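Local atomic coordinates of thiamine-monophosphate kinase (Aquifex aeolicus, PDB entry 1VQV), a protein that catalyses the ATP-dependent phosphorylation of thiamine monophosphate to thiamine diphosphate, the active form of vitamin B1, and works as a homodimer. Residues 212-220 with 289-300. Residues are numbered along the deposited sequence; the frame is centred on the assembly and turned at random.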
ATOM      1  N   LEU B 212      11.788  -4.593  22.923  1.00 55.68           N
ATOM      2  CA  LEU B 212      11.003  -4.944  24.092  1.00 56.02           C
ATOM      3  C   LEU B 212      10.537  -3.740  24.905  1.00 57.94           C
ATOM      4  O   LEU B 212       9.355  -3.395  24.878  1.00 58.54           O
ATOM      5  CB  LEU B 212      11.796  -5.894  24.977  1.00 55.50           C
ATOM      6  CG  LEU B 212      11.020  -6.329  26.219  1.00 54.82           C
ATOM      7  CD1 LEU B 212       9.728  -7.058  25.835  1.00 52.99           C
ATOM      8  CD2 LEU B 212      11.922  -7.215  27.036  1.00 53.11           C
ATOM      9  N   VAL B 213      11.464  -3.112  25.624  1.00 58.94           N
ATOM     10  CA  VAL B 213      11.151  -1.945  26.442  1.00 60.37           C
ATOM     11  C   VAL B 213      10.175  -0.980  25.777  1.00 60.87           C
ATOM     12  O   VAL B 213       9.142  -0.640  26.352  1.00 62.43           O
ATOM     13  CB  VAL B 213      12.429  -1.167  26.804  1.00 62.23           C
ATOM     14  CG1 VAL B 213      13.357  -2.047  27.626  1.00 64.31           C
ATOM     15  CG2 VAL B 213      13.140  -0.730  25.536  1.00 65.02           C
ATOM     16  N   ALA B 214      10.500  -0.540  24.566  1.00 60.98           N
ATOM     17  CA  ALA B 214       9.644   0.390  23.837  1.00 59.73           C
ATOM     18  C   ALA B 214       8.203  -0.114  23.731  1.00 58.56           C
ATOM     19  O   ALA B 214       7.280   0.561  24.176  1.00 58.47           O
ATOM     20  CB  ALA B 214      10.220   0.655  22.431  1.00 59.44           C
ATOM     21  N   ASP B 215       8.010  -1.303  23.162  1.00 57.48           N
ATOM     22  CA  ASP B 215       6.665  -1.841  22.996  1.00 57.54           C
ATOM     23  C   ASP B 215       5.935  -2.271  24.275  1.00 56.47           C
ATOM     24  O   ASP B 215       4.708  -2.336  24.281  1.00 54.24           O
ATOM     25  CB  ASP B 215       6.678  -2.995  21.987  1.00 58.67           C
ATOM     26  CG  ASP B 215       7.129  -2.553  20.615  1.00 58.94           C
ATOM     27  OD1 ASP B 215       6.769  -1.425  20.236  1.00 59.97           O
ATOM     28  OD2 ASP B 215       7.832  -3.314  19.912  1.00 61.00           O
ATOM     29  N   ALA B 216       6.675  -2.571  25.341  1.00 56.44           N
ATOM     30  CA  ALA B 216       6.056  -2.949  26.612  1.00 57.90           C
ATOM     31  C   ALA B 216       5.404  -1.692  27.185  1.00 59.81           C
ATOM     32  O   ALA B 216       4.431  -1.768  27.937  1.00 59.97           O
ATOM     33  CB  ALA B 216       7.089  -3.479  27.583  1.00 55.07           C
ATOM     34  N   ASN B 217       5.948  -0.530  26.825  1.00 61.41           N
ATOM     35  CA  ASN B 217       5.400   0.745  27.272  1.00 63.47           C
ATOM     36  C   ASN B 217       4.076   0.973  26.561  1.00 63.69           C
ATOM     37  O   ASN B 217       3.060   1.275  27.189  1.00 65.22           O
ATOM     38  CB  ASN B 217       6.346   1.896  26.928  1.00 66.22           C
ATOM     39  CG  ASN B 217       7.387   2.139  27.996  1.00 68.07           C
ATOM     40  OD1 ASN B 217       8.160   1.243  28.343  1.00 69.33           O
ATOM     41  ND2 ASN B 217       7.413   3.361  28.527  1.00 70.29           N
ATOM     42  N   HIS B 218       4.101   0.850  25.238  1.00 64.06           N
ATOM     43  CA  HIS B 218       2.892   1.025  24.433  1.00 64.06           C
ATOM     44  C   HIS B 218       1.844   0.094  25.009  1.00 64.12           C
ATOM     45  O   HIS B 218       0.660   0.410  25.080  1.00 65.09           O
ATOM     46  CB  HIS B 218       3.170   0.671  22.967  1.00 63.41           C
ATOM     47  CG  HIS B 218       4.025   1.679  22.267  1.00 63.74           C
ATOM     48  ND1 HIS B 218       5.350   1.874  22.584  1.00 63.68           N
ATOM     49  CD2 HIS B 218       3.732   2.582  21.301  1.00 64.36           C
ATOM     50  CE1 HIS B 218       5.840   2.853  21.842  1.00 63.59           C
ATOM     51  NE2 HIS B 218       4.878   3.300  21.054  1.00 64.04           N
ATOM     52  N   LEU B 219       2.308  -1.058  25.448  1.00 64.04           N
ATOM     53  CA  LEU B 219       1.427  -2.022  26.039  1.00 65.04           C
ATOM     54  C   LEU B 219       0.880  -1.433  27.341  1.00 64.82           C
ATOM     55  O   LEU B 219      -0.323  -1.215  27.467  1.00 64.42           O
ATOM     56  CB  LEU B 219       2.206  -3.295  26.301  1.00 65.78           C
ATOM     57  CG  LEU B 219       1.387  -4.453  26.846  1.00 68.81           C
ATOM     58  CD1 LEU B 219       0.048  -4.557  26.123  1.00 69.08           C
ATOM     59  CD2 LEU B 219       2.205  -5.730  26.664  1.00 69.12           C
ATOM     60  N   ALA B 220       1.773  -1.156  28.292  1.00 64.63           N
ATOM     61  CA  ALA B 220       1.401  -0.589  29.593  1.00 64.59           C
ATOM     62  C   ALA B 220       0.509   0.644  29.436  1.00 64.94           C
ATOM     63  O   ALA B 220      -0.622   0.685  29.942  1.00 65.45           O
ATOM     64  CB  ALA B 220       2.661  -0.223  30.378  1.00 64.58           C
ATOM     65  N   GLU B 289       0.495   2.193  35.528  1.00 70.93           N
ATOM     66  CA  GLU B 289       1.373   3.225  34.971  1.00 73.70           C
ATOM     67  C   GLU B 289       2.595   2.885  34.102  1.00 74.06           C
ATOM     68  O   GLU B 289       2.563   3.171  32.891  1.00 75.08           O
ATOM     69  CB  GLU B 289       1.734   4.238  36.069  1.00 75.68           C
ATOM     70  CG  GLU B 289       0.430   4.700  36.802  1.00 78.20           C
ATOM     71  CD  GLU B 289       0.264   6.206  36.854  1.00 79.56           C
ATOM     72  OE1 GLU B 289       1.000   6.802  37.655  1.00 80.66           O
ATOM     73  OE2 GLU B 289      -0.556   6.794  36.107  1.00 80.19           O
ATOM     74  N   GLY B 290       3.657   2.288  34.649  1.00 73.08           N
ATOM     75  CA  GLY B 290       4.818   2.033  33.793  1.00 72.08           C
ATOM     76  C   GLY B 290       5.561   0.707  33.790  1.00 71.68           C
ATOM     77  O   GLY B 290       5.229  -0.209  34.551  1.00 73.90           O
ATOM     78  N   VAL B 291       6.591   0.606  32.944  1.00 69.41           N
ATOM     79  CA  VAL B 291       7.368  -0.636  32.829  1.00 66.68           C
ATOM     80  C   VAL B 291       8.641  -0.636  33.671  1.00 65.98           C
ATOM     81  O   VAL B 291       9.364   0.358  33.739  1.00 65.71           O
ATOM     82  CB  VAL B 291       7.737  -0.934  31.340  1.00 66.56           C
ATOM     83  CG1 VAL B 291       8.459  -2.286  31.226  1.00 65.58           C
ATOM     84  CG2 VAL B 291       6.479  -0.930  30.487  1.00 66.33           C
ATOM     85  N   PHE B 292       8.918  -1.775  34.293  1.00 65.42           N
ATOM     86  CA  PHE B 292      10.075  -1.924  35.163  1.00 64.33           C
ATOM     87  C   PHE B 292      10.911  -3.187  34.863  1.00 64.12           C
ATOM     88  O   PHE B 292      10.380  -4.256  34.525  1.00 63.54           O
ATOM     89  CB  PHE B 292       9.581  -1.915  36.615  1.00 64.34           C
ATOM     90  CG  PHE B 292       8.948  -0.604  37.028  1.00 64.37           C
ATOM     91  CD1 PHE B 292       7.704  -0.200  36.528  1.00 64.05           C
ATOM     92  CD2 PHE B 292       9.640   0.263  37.869  1.00 64.63           C
ATOM     93  CE1 PHE B 292       7.170   1.056  36.861  1.00 64.82           C
ATOM     94  CE2 PHE B 292       9.121   1.511  38.207  1.00 64.45           C
ATOM     95  CZ  PHE B 292       7.885   1.910  37.701  1.00 65.30           C
ATOM     96  N   VAL B 293      12.227  -3.055  34.994  1.00 63.43           N
ATOM     97  CA  VAL B 293      13.142  -4.152  34.727  1.00 63.21           C
ATOM     98  C   VAL B 293      13.954  -4.370  35.972  1.00 63.54           C
ATOM     99  O   VAL B 293      14.519  -3.421  36.515  1.00 64.59           O
ATOM    100  CB  VAL B 293      14.127  -3.801  33.572  1.00 63.65           C
ATOM    101  CG1 VAL B 293      15.070  -4.976  33.314  1.00 61.57           C
ATOM    102  CG2 VAL B 293      13.351  -3.428  32.301  1.00 62.20           C
ATOM    103  N   ASP B 294      14.025  -5.610  36.431  1.00 64.19           N
ATOM    104  CA  ASP B 294      14.798  -5.897  37.627  1.00 66.17           C
ATOM    105  C   ASP B 294      14.461  -4.927  38.762  1.00 67.17           C
ATOM    106  O   ASP B 294      15.263  -4.718  39.676  1.00 67.84           O
ATOM    107  CB  ASP B 294      16.294  -5.828  37.301  1.00 67.40           C
ATOM    108  CG  ASP B 294      16.815  -7.123  36.695  1.00 69.12           C
ATOM    109  OD1 ASP B 294      16.121  -7.664  35.807  1.00 69.56           O
ATOM    110  OD2 ASP B 294      17.907  -7.596  37.103  1.00 69.27           O
ATOM    111  N   GLY B 295      13.274  -4.329  38.691  1.00 67.82           N
ATOM    112  CA  GLY B 295      12.849  -3.402  39.725  1.00 67.82           C
ATOM    113  C   GLY B 295      12.984  -1.917  39.421  1.00 68.57           C
ATOM    114  O   GLY B 295      12.264  -1.093  40.013  1.00 69.02           O
ATOM    115  N   LYS B 296      13.885  -1.569  38.501  1.00 68.57           N
ATOM    116  CA  LYS B 296      14.129  -0.164  38.144  1.00 68.60           C
ATOM    117  C   LYS B 296      13.384   0.274  36.881  1.00 68.64           C
ATOM    118  O   LYS B 296      13.528  -0.347  35.825  1.00 69.54           O
ATOM    119  CB  LYS B 296      15.629   0.073  37.975  1.00 68.28           C
ATOM    120  N   LYS B 297      12.591   1.340  36.994  1.00 67.35           N
ATOM    121  CA  LYS B 297      11.829   1.865  35.852  1.00 67.59           C
ATOM    122  C   LYS B 297      12.752   1.947  34.630  1.00 67.66           C
ATOM    123  O   LYS B 297      13.964   2.113  34.783  1.00 67.64           O
ATOM    124  CB  LYS B 297      11.297   3.262  36.180  1.00 67.28           C
ATOM    125  CG  LYS B 297      10.083   3.682  35.402  1.00 67.97           C
ATOM    126  CD  LYS B 297       9.737   5.119  35.741  1.00 69.68           C
ATOM    127  CE  LYS B 297       8.389   5.542  35.157  1.00 70.61           C
ATOM    128  NZ  LYS B 297       8.072   6.979  35.493  1.00 71.49           N
ATOM    129  N   VAL B 298      12.191   1.817  33.427  1.00 67.60           N
ATOM    130  CA  VAL B 298      12.996   1.886  32.200  1.00 67.37           C
ATOM    131  C   VAL B 298      12.197   2.451  31.021  1.00 67.73           C
ATOM    132  O   VAL B 298      11.027   2.095  30.828  1.00 67.97           O
ATOM    133  CB  VAL B 298      13.557   0.480  31.786  1.00 66.58           C
ATOM    134  CG1 VAL B 298      14.297   0.596  30.473  1.00 66.49           C
ATOM    135  CG2 VAL B 298      14.512  -0.069  32.853  1.00 65.80           C
ATOM    136  N   GLU B 299      12.836   3.331  30.248  1.00 67.45           N
ATOM    137  CA  GLU B 299      12.212   3.944  29.070  1.00 69.22           C
ATOM    138  C   GLU B 299      13.152   3.920  27.850  1.00 69.74           C
ATOM    139  O   GLU B 299      14.384   3.949  28.003  1.00 69.25           O
ATOM    140  CB  GLU B 299      11.801   5.411  29.383  1.00 69.02           C
ATOM    141  N   PRO B 300      12.581   3.860  26.633  1.00 70.14           N
ATOM    142  CA  PRO B 300      13.306   3.833  25.348  1.00 70.90           C
ATOM    143  C   PRO B 300      14.418   4.871  25.215  1.00 71.37           C
ATOM    144  O   PRO B 300      15.592   4.522  25.075  1.00 72.27           O
ATOM    145  CB  PRO B 300      12.192   4.042  24.317  1.00 70.62           C
ATOM    146  CG  PRO B 300      11.036   3.331  24.940  1.00 70.93           C
ATOM    147  CD  PRO B 300      11.122   3.747  26.425  1.00 70.52           C
TER
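Val-291 drives one branch of its side chain into the flank of helix 212-220, where Ala-216 and Ala-220, one turn apart, receive it. Its CG2 lies 3.9 Å from CB of Ala-216 and equally far from CB of Ala-220, while CG1 touches Ala-216 alone of the two. CG1 stands anti to the backbone N (chi1 -176°), which leaves CG2 beside that N and directed at the helix. Alanine suits both helical positions: a single methyl lets the strand come near, and the short axes approach to 9.0 Å at 143°, roughly antiparallel. The partly exposed Asn-217 crosses the same valine obliquely with its side chain.

Toward the start of the helix the chain that follows the hairpin takes over. CG1 of Val-213 meets CG1 of Val-298 at 4.0 Å, branch against branch, two compact side chains crossing at an angle. Pro-300 then lays the CG corner of its ring over Ala-214, with its CG 3.8 Å from the alanine CB; the short alanine side chain lets the proline ring settle close to the helix backbone.

Behind this first shell, a type I' turn from Val-293 to Lys-296 folds the chain back, with Gly-295 at backbone angles that crowd a CB against the preceding carbonyl, and Val-298 N bonds to Val-291 O at 3.2 Å, tying Val-298 beside Val-291. Within the helix, His-218 ND1 donates to Ala-214 O at 2.8 Å, from above the carbonyl plane and with the acceptor in the ring plane.

Farther out, Asp-215 accepts from the backbone N of Ser-209 and Asp-210, residues that bind ATP and magnesium. Helix 212-222 lies against the sheet that holds strands 204-208, 226-229 and 291-293, Leu-219 resting on the first two, with helix 251-256 against Val-213 and strand 291-293 pairing beside 226-229.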